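Local coordinates for RimK-related lysine biosynthesis protein (Thermococcus kodakarensis, PDB 5K2M), which probably works as a magnesium-dependent, ATP-using ligase of the RimK family, LysX subfamily, in amino-acid biosynthesis, at residues I48-H53 with L57-L62; R173-V176 with F181-A184. One frame throughout, in Å; residues are numbered along the deposited sequence.

Interaction 1 of 2, residues I48-H53 with L57-L62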
# COMPACT_ATOMS: atom_id res chain seq x y z
N ILE A 48 22.34 -13.65 -34.41
CA ILE A 48 22.96 -12.70 -33.49
C ILE A 48 24.38 -12.37 -33.96
O ILE A 48 25.25 -13.24 -33.93
CB ILE A 48 23.00 -13.28 -32.07
CG1 ILE A 48 21.58 -13.58 -31.58
CG2 ILE A 48 23.71 -12.33 -31.10
CD1 ILE A 48 20.73 -12.36 -31.27
N ARG A 49 24.61 -11.13 -34.39
CA ARG A 49 25.92 -10.74 -34.93
C ARG A 49 26.53 -9.46 -34.31
O ARG A 49 27.44 -8.88 -34.90
CB ARG A 49 25.84 -10.59 -36.45
CG ARG A 49 25.42 -11.86 -37.18
CD ARG A 49 26.47 -12.96 -37.05
NE ARG A 49 27.76 -12.52 -37.57
CZ ARG A 49 28.84 -13.29 -37.65
NH1 ARG A 49 29.96 -12.77 -38.14
NH2 ARG A 49 28.81 -14.56 -37.26
N ASN A 50 26.06 -9.07 -33.12
CA ASN A 50 26.58 -7.86 -32.45
C ASN A 50 28.10 -8.02 -32.22
O ASN A 50 28.55 -9.08 -31.80
CB ASN A 50 25.91 -7.63 -31.08
CG ASN A 50 24.38 -7.61 -31.12
OD1 ASN A 50 23.76 -6.63 -30.71
ND2 ASN A 50 23.77 -8.71 -31.53
N VAL A 51 28.91 -6.98 -32.46
CA VAL A 51 30.36 -7.08 -32.23
C VAL A 51 30.71 -7.25 -30.74
O VAL A 51 31.65 -7.95 -30.38
CB VAL A 51 31.13 -5.89 -32.83
CG1 VAL A 51 32.62 -5.99 -32.54
CG2 VAL A 51 30.94 -5.85 -34.33
N SER A 52 29.94 -6.61 -29.87
CA SER A 52 30.14 -6.76 -28.44
C SER A 52 29.60 -8.11 -27.99
O SER A 52 28.43 -8.45 -28.24
CB SER A 52 29.44 -5.63 -27.67
OG SER A 52 29.26 -5.97 -26.32
N HIS A 53 30.46 -8.88 -27.33
CA HIS A 53 30.08 -10.19 -26.83
C HIS A 53 28.90 -10.12 -25.85
O HIS A 53 28.00 -10.95 -25.89
CB HIS A 53 31.27 -10.86 -26.14
CG HIS A 53 30.88 -12.05 -25.32
ND1 HIS A 53 30.41 -13.21 -25.89
CD2 HIS A 53 30.85 -12.24 -23.98
CE1 HIS A 53 30.12 -14.07 -24.93
NE2 HIS A 53 30.38 -13.51 -23.76
N LEU A 57 25.03 -11.55 -26.13
CA LEU A 57 24.44 -12.41 -25.10
C LEU A 57 23.07 -11.90 -24.62
O LEU A 57 22.09 -12.65 -24.61
CB LEU A 57 25.39 -12.51 -23.91
CG LEU A 57 24.89 -13.17 -22.62
CD1 LEU A 57 24.43 -14.59 -22.84
CD2 LEU A 57 26.05 -13.15 -21.63
N TYR A 58 23.01 -10.63 -24.26
CA TYR A 58 21.78 -10.03 -23.77
C TYR A 58 20.74 -9.93 -24.89
O TYR A 58 19.58 -10.22 -24.65
CB TYR A 58 22.03 -8.68 -23.10
CG TYR A 58 22.62 -8.81 -21.72
CD1 TYR A 58 23.99 -8.92 -21.54
CD2 TYR A 58 21.80 -8.86 -20.59
CE1 TYR A 58 24.54 -9.06 -20.26
CE2 TYR A 58 22.34 -9.01 -19.32
CZ TYR A 58 23.71 -9.10 -19.17
OH TYR A 58 24.27 -9.26 -17.94
N THR A 59 21.13 -9.58 -26.12
CA THR A 59 20.11 -9.52 -27.16
C THR A 59 19.54 -10.91 -27.47
O THR A 59 18.33 -11.03 -27.64
CB THR A 59 20.43 -8.64 -28.42
OG1 THR A 59 20.62 -9.44 -29.59
CG2 THR A 59 21.56 -7.73 -28.25
N ALA A 60 20.36 -11.96 -27.48
CA ALA A 60 19.83 -13.33 -27.60
C ALA A 60 18.80 -13.65 -26.51
O ALA A 60 17.70 -14.13 -26.81
CB ALA A 60 20.95 -14.36 -27.58
N ARG A 61 19.14 -13.36 -25.26
CA ARG A 61 18.26 -13.66 -24.14
C ARG A 61 16.93 -12.92 -24.25
O ARG A 61 15.89 -13.48 -23.94
CB ARG A 61 18.93 -13.33 -22.79
CG ARG A 61 18.02 -13.53 -21.58
CD ARG A 61 17.72 -15.01 -21.35
NE ARG A 61 16.69 -15.25 -20.34
CZ ARG A 61 15.39 -15.35 -20.59
NH1 ARG A 61 14.55 -15.59 -19.59
NH2 ARG A 61 14.92 -15.21 -21.82
N LEU A 62 16.98 -11.66 -24.66
CA LEU A 62 15.77 -10.85 -24.83
C LEU A 62 14.84 -11.35 -25.95
O LEU A 62 13.62 -11.43 -25.78
CB LEU A 62 16.16 -9.39 -25.05
CG LEU A 62 16.65 -8.74 -23.75
CD1 LEU A 62 17.52 -7.52 -24.03
CD2 LEU A 62 15.45 -8.40 -22.87
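I48 lays its outer methyl against the second turn of helix 53-65, where CD1 comes to 3.4 Å from T59 OG1. The same methyl sits beside the main chain of the helix, 3.8 Å from A60 N, while I48 CG1 lies 4.1 Å from A60 CB, so the isoleucine fits along the ridge made by T59 and A60. With CG1 beside its backbone N (chi1 -60°), the longer branch of I48 reaches forward to the helix. I48 and T59 run alongside each other, pointing opposite ways, and T59 OG1 is buried there with no polar partner in the model. N50 and T59 point at each other from opposite sides, the end of the N50 side chain packing against T59 CG2, with A56 and K55 alongside. Strand 45-49 and helix 53-65 are the first two elements of a beta-alpha-beta crossover whose return strand is 70-71; I48 is bonded through its backbone to V71 of that strand, and T70 touches both I48 and A60. Between strand and helix the chain turns at S52, the N-cap residue, whose OG accepts from K55 N. The one hydrogen bond across the segments is an i to i+4 helical bond, from L57 N to H53 O at 3.0 Å (N-H...O 160°). L57 CB rests 3.6 Å from the same carbonyl oxygen, and I77 of helix 74-80 touches H53, L57 and A60. An alanine in place of N50 would stop at CB, and would probably leave the T59 methyl without the amide it packs on and open a gap between loop and helix. H53 opens helix 53-65 with its side chain about 9 Å from a bound magnesium ion, and the V51 and H53 backbones bond to the chain of another protein.

Interaction 2 of 2, residues R173-V176 with F181-A184. With PO4 (phosphate ion), chain P.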
# COMPACT_ATOMS: atom_id res chain seq x y z
N ARG A 173 42.10 -22.83 -37.10
CA ARG A 173 40.77 -22.32 -36.88
C ARG A 173 39.80 -23.13 -37.72
O ARG A 173 39.87 -23.09 -38.94
CB ARG A 173 40.74 -20.85 -37.28
CG ARG A 173 39.35 -20.27 -37.41
CD ARG A 173 38.60 -20.33 -36.09
NE ARG A 173 37.77 -19.14 -36.01
CZ ARG A 173 37.83 -18.18 -35.10
NH1 ARG A 173 38.66 -18.21 -34.07
NH2 ARG A 173 36.98 -17.17 -35.22
N SER A 174 38.89 -23.84 -37.07
CA SER A 174 37.89 -24.64 -37.77
C SER A 174 36.47 -24.18 -37.44
O SER A 174 36.26 -23.42 -36.48
CB SER A 174 38.05 -26.13 -37.43
OG SER A 174 37.81 -26.36 -36.05
N TYR A 175 35.51 -24.64 -38.23
CA TYR A 175 34.13 -24.21 -38.12
C TYR A 175 33.23 -25.42 -38.14
O TYR A 175 33.38 -26.29 -38.99
CB TYR A 175 33.79 -23.27 -39.27
CG TYR A 175 34.58 -21.99 -39.26
CD1 TYR A 175 35.86 -21.94 -39.83
CD2 TYR A 175 34.07 -20.84 -38.68
CE1 TYR A 175 36.60 -20.76 -39.82
CE2 TYR A 175 34.80 -19.66 -38.66
CZ TYR A 175 36.05 -19.63 -39.22
OH TYR A 175 36.75 -18.46 -39.19
N VAL A 176 32.31 -25.49 -37.17
CA VAL A 176 31.32 -26.52 -37.07
C VAL A 176 29.98 -25.87 -36.79
O VAL A 176 29.82 -25.13 -35.80
CB VAL A 176 31.63 -27.53 -35.95
CG1 VAL A 176 30.55 -28.60 -35.86
CG2 VAL A 176 32.98 -28.20 -36.20
N PHE A 181 31.03 -30.23 -39.76
CA PHE A 181 32.30 -29.58 -40.06
C PHE A 181 32.16 -28.83 -41.38
O PHE A 181 31.73 -29.41 -42.37
CB PHE A 181 33.42 -30.62 -40.16
CG PHE A 181 34.76 -30.05 -40.54
CD1 PHE A 181 35.57 -29.47 -39.59
CD2 PHE A 181 35.20 -30.11 -41.85
CE1 PHE A 181 36.82 -28.96 -39.93
CE2 PHE A 181 36.44 -29.59 -42.21
CZ PHE A 181 37.25 -29.03 -41.24
N VAL A 182 32.47 -27.53 -41.40
CA VAL A 182 32.32 -26.78 -42.64
C VAL A 182 33.64 -26.35 -43.25
O VAL A 182 33.68 -26.04 -44.43
CB VAL A 182 31.36 -25.57 -42.50
CG1 VAL A 182 30.17 -25.93 -41.62
CG2 VAL A 182 32.07 -24.37 -41.93
N GLY A 183 34.72 -26.33 -42.46
CA GLY A 183 36.04 -26.00 -43.00
C GLY A 183 37.04 -25.60 -41.95
O GLY A 183 36.68 -25.38 -40.78
N ALA A 184 38.30 -25.49 -42.37
CA ALA A 184 39.38 -25.08 -41.47
C ALA A 184 40.51 -24.39 -42.20
O ALA A 184 40.75 -24.63 -43.40
CB ALA A 184 39.92 -26.28 -40.71
P PO4 P . 39.07 -15.20 -31.79
O1 PO4 P . 40.14 -16.26 -31.81
O2 PO4 P . 39.56 -13.90 -32.41
O3 PO4 P . 37.90 -15.71 -32.60
O4 PO4 P . 38.65 -14.89 -30.39
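The beta hairpin of strands 170-177 and 180-188 lies within the ATP-grasp domain, and its register slips by one residue at a beta bulge, so that Y175 faces both V182 and G183. Two bonds grip Y175: its N donates to G183 O at 2.9 Å, and its O accepts from V182 N at 2.9 Å along a nearly straight N-H...O (178°). G183 O also lies at the edge of the Y175 ring, near its plane. The bulge presses V182 CG2 to 3.4 Å from Y175 CB, a tight fit; at the backbone angles of G183, any CB would collide with V182 O. On the opposite face of the sheet S174, V176, A184 and F181 gather, with S174 CB 3.8 Å from A184 CB. F181, its CG anti to the backbone N (chi1 177°), leans forward along its own strand, with G183 N above one face, toward the rim of the ring, and CE1 comes to 4.0 Å from S174 CB. Helix 208-219 packs on this face, its S214 bonding S174 OG. R173 bends at chi2 and chi3 to send its guanidinium out of the hairpin. NH1 forms a salt bridge with D229, a magnesium ligand, and also donates to O3 of a phosphate ion at 3.0 Å. That phosphate, probably from the crystallisation liquor, meets the guanidinium edge-on and is bonded by S127 OG and W128 N too. A weak bond of 3.4 Å from R173 NE to Y175 OH ties arginine to tyrosine, whose hydroxyl also bonds E247 O. A basic group beside a carboxylate that holds magnesium, close to bound ADP, fits the phosphate-handling end of an ATP-grasp nucleotide site.

From the N terminus, interaction 1 comes first: residues 48-53 turn back directly onto 57-62, closing the short connection from strand 45-49 into helix 53-65 within the N-terminal parallel sheet. The chain then passes through strand 70-71 and more than a hundred residues before interaction 2 closes the hairpin of 173-176 and 181-184, in the middle of the five-stranded antiparallel sheet. The two loops follow in series, neither nested nor crossed. The centres of interactions 1 and 2 lie 22 Å apart, and the two do not touch. R173 lies at the magnesium and ADP site, its side chain about 4 Å from a magnesium ion, and H53 is farther off, about 9 Å from one.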